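Local coordinates for protein carbohydrate kinase, FGGY (Rhodospirillum rubrum, PDB 3IFR) that probably phosphorylates D-xylulose with ATP, as a xylulose kinase of the FGGY carbohydrate kinase family, at residues A[178-183]-A[286-291]. Residues are numbered along the deposited sequence; the frame is centred on the assembly and turned at random.
Sequences DRNWAL and LDYHLV
Two hydrogen bonds join the amide of Asn180 to the backbone of Tyr288. OD1 of Asn180 accepts from Tyr288 N at 2.6 Å, in the carbonyl plane and on a lone pair, while Asn180 ND2 donates to Tyr288 O at 2.9 Å, nearly straight (163°). One side chain thus serves both the N-H and the C=O of one residue. Asp178 is the N-cap of helix 179-185, its OD1 accepting from Asn180 N at 3.0 Å.

The Arg179 guanidinium stacks nearly parallel on one face of the Tyr288 ring, planes 12° apart, shifted toward its rim on the CG-CD1 side, with CZ 4.2 Å from the ring centroid in a cation-pi contact. The chain bends at chi3 (-56°) and passes across the ring, bringing CD over the face for a CH-pi contact.

Leu183 adds apolar packing: its CG meets Tyr288 CE2 at 3.8 Å, and Ile188 also touches both side chains. Asp287 OD2 sits 3.2 Å from Asn180 OD1, an acceptor pair that is probably unfavourable, while Asp287 OD1 accepts from Asn298 ND2.

Where N- and C-terminal family regions meet, the paired amide bonds probably hold the Tyr288 backbone, while Arg179 and Leu183 limit how its ring can turn.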
loop_
_atom_site.group_PDB
_atom_site.type_symbol
_atom_site.label_atom_id
_atom_site.label_comp_id
_atom_site.label_asym_id
_atom_site.label_seq_id
_atom_site.Cartn_x
_atom_site.Cartn_y
_atom_site.Cartn_z
ATOM N N ASP A 178 14.949 -2.055 -4.757
ATOM C CA ASP A 178 13.767 -2.137 -5.602
ATOM C C ASP A 178 13.621 -0.809 -6.372
ATOM O O ASP A 178 13.756 0.297 -5.770
ATOM C CB ASP A 178 12.556 -2.348 -4.689
ATOM C CG ASP A 178 11.265 -2.631 -5.427
ATOM O OD1 ASP A 178 11.239 -2.678 -6.673
ATOM O OD2 ASP A 178 10.242 -2.804 -4.717
ATOM N N ARG A 179 13.392 -0.923 -7.683
ATOM C CA ARG A 179 12.925 0.191 -8.501
ATOM C C ARG A 179 11.858 0.979 -7.742
ATOM O O ARG A 179 11.809 2.193 -7.790
ATOM C CB ARG A 179 12.246 -0.335 -9.802
ATOM C CG ARG A 179 13.171 -0.892 -10.917
ATOM C CD ARG A 179 12.395 -1.146 -12.273
ATOM N NE ARG A 179 11.229 -2.046 -12.100
ATOM C CZ ARG A 179 10.419 -2.474 -13.080
ATOM N NH1 ARG A 179 9.414 -3.283 -12.797
ATOM N NH2 ARG A 179 10.622 -2.126 -14.340
ATOM N N ASN A 180 10.942 0.273 -7.094
ATOM C CA ASN A 180 9.797 0.962 -6.534
ATOM C C ASN A 180 10.162 1.768 -5.272
ATOM O O ASN A 180 9.594 2.826 -5.011
ATOM C CB ASN A 180 8.678 -0.041 -6.258
ATOM C CG ASN A 180 7.706 -0.197 -7.442
ATOM O OD1 ASN A 180 7.344 0.787 -8.117
ATOM N ND2 ASN A 180 7.256 -1.430 -7.668
ATOM N N TRP A 181 11.096 1.243 -4.483
ATOM C CA TRP A 181 11.629 2.021 -3.384
ATOM C C TRP A 181 12.236 3.336 -3.950
ATOM O O TRP A 181 11.939 4.445 -3.457
ATOM C CB TRP A 181 12.648 1.203 -2.574
ATOM C CG TRP A 181 13.192 1.958 -1.439
ATOM C CD1 TRP A 181 12.663 2.038 -0.178
ATOM C CD2 TRP A 181 14.364 2.780 -1.437
ATOM N NE1 TRP A 181 13.436 2.866 0.597
ATOM C CE2 TRP A 181 14.488 3.331 -0.150
ATOM C CE3 TRP A 181 15.331 3.106 -2.406
ATOM C CZ2 TRP A 181 15.531 4.204 0.195
ATOM C CZ3 TRP A 181 16.360 3.950 -2.066
ATOM C CH2 TRP A 181 16.453 4.503 -0.783
ATOM N N ALA A 182 13.041 3.214 -5.011
ATOM C CA ALA A 182 13.691 4.372 -5.600
ATOM C C ALA A 182 12.707 5.369 -6.257
ATOM O O ALA A 182 12.892 6.586 -6.196
ATOM C CB ALA A 182 14.780 3.918 -6.589
ATOM N N LEU A 183 11.658 4.853 -6.871
ATOM C CA LEU A 183 10.620 5.666 -7.490
ATOM C C LEU A 183 9.743 6.350 -6.434
ATOM O O LEU A 183 9.558 7.568 -6.449
ATOM C CB LEU A 183 9.747 4.757 -8.349
ATOM C CG LEU A 183 9.145 5.198 -9.688
ATOM C CD1 LEU A 183 7.631 4.732 -9.815
ATOM C CD2 LEU A 183 9.289 6.664 -9.952
ATOM N N LEU A 286 2.410 6.988 -8.478
ATOM C CA LEU A 286 2.780 5.924 -9.362
ATOM C C LEU A 286 3.786 4.911 -8.775
ATOM O O LEU A 286 4.621 5.247 -7.924
ATOM C CB LEU A 286 3.274 6.534 -10.667
ATOM C CG LEU A 286 3.484 5.696 -11.916
ATOM C CD1 LEU A 286 2.205 4.987 -12.465
ATOM C CD2 LEU A 286 4.105 6.597 -12.967
ATOM N N ASP A 287 3.678 3.662 -9.245
ATOM C CA ASP A 287 4.617 2.582 -8.914
ATOM C C ASP A 287 4.747 1.737 -10.162
ATOM O O ASP A 287 3.884 1.800 -11.033
ATOM C CB ASP A 287 4.073 1.680 -7.805
ATOM C CG ASP A 287 4.321 2.224 -6.403
ATOM O OD1 ASP A 287 3.498 3.006 -5.862
ATOM O OD2 ASP A 287 5.315 1.796 -5.794
ATOM N N TYR A 288 5.800 0.923 -10.242
ATOM C CA TYR A 288 5.832 -0.126 -11.241
ATOM C C TYR A 288 5.000 -1.279 -10.722
ATOM O O TYR A 288 5.007 -1.551 -9.527
ATOM C CB TYR A 288 7.245 -0.611 -11.476
ATOM C CG TYR A 288 8.130 0.431 -12.125
ATOM C CD1 TYR A 288 8.166 0.575 -13.499
ATOM C CD2 TYR A 288 8.938 1.265 -11.353
ATOM C CE1 TYR A 288 8.976 1.525 -14.093
ATOM C CE2 TYR A 288 9.753 2.212 -11.936
ATOM C CZ TYR A 288 9.762 2.342 -13.304
ATOM O OH TYR A 288 10.560 3.285 -13.873
ATOM N N HIS A 289 4.271 -1.975 -11.596
ATOM C CA HIS A 289 3.650 -3.211 -11.145
ATOM C C HIS A 289 4.729 -4.272 -10.947
ATOM O O HIS A 289 5.852 -4.110 -11.408
ATOM C CB HIS A 289 2.666 -3.714 -12.172
ATOM C CG HIS A 289 1.638 -4.631 -11.602
ATOM N ND1 HIS A 289 0.303 -4.557 -11.943
ATOM C CD2 HIS A 289 1.737 -5.632 -10.704
ATOM C CE1 HIS A 289 -0.371 -5.478 -11.281
ATOM N NE2 HIS A 289 0.479 -6.128 -10.514
ATOM N N LEU A 290 4.402 -5.368 -10.267
ATOM C CA LEU A 290 5.333 -6.495 -10.229
ATOM C C LEU A 290 5.287 -7.154 -11.600
ATOM O O LEU A 290 6.314 -7.591 -12.124
ATOM C CB LEU A 290 5.004 -7.502 -9.130
ATOM C CG LEU A 290 4.798 -6.946 -7.715
ATOM C CD1 LEU A 290 4.588 -8.028 -6.669
ATOM C CD2 LEU A 290 5.988 -6.078 -7.356
ATOM N N VAL A 291 4.103 -7.196 -12.200
ATOM C CA VAL A 291 3.978 -7.742 -13.552
ATOM C C VAL A 291 4.783 -6.934 -14.594
ATOM O O VAL A 291 4.570 -5.741 -14.800
ATOM C CB VAL A 291 2.502 -7.899 -13.970
ATOM C CG1 VAL A 291 2.412 -8.477 -15.357
ATOM C CG2 VAL A 291 1.770 -8.803 -13.010
#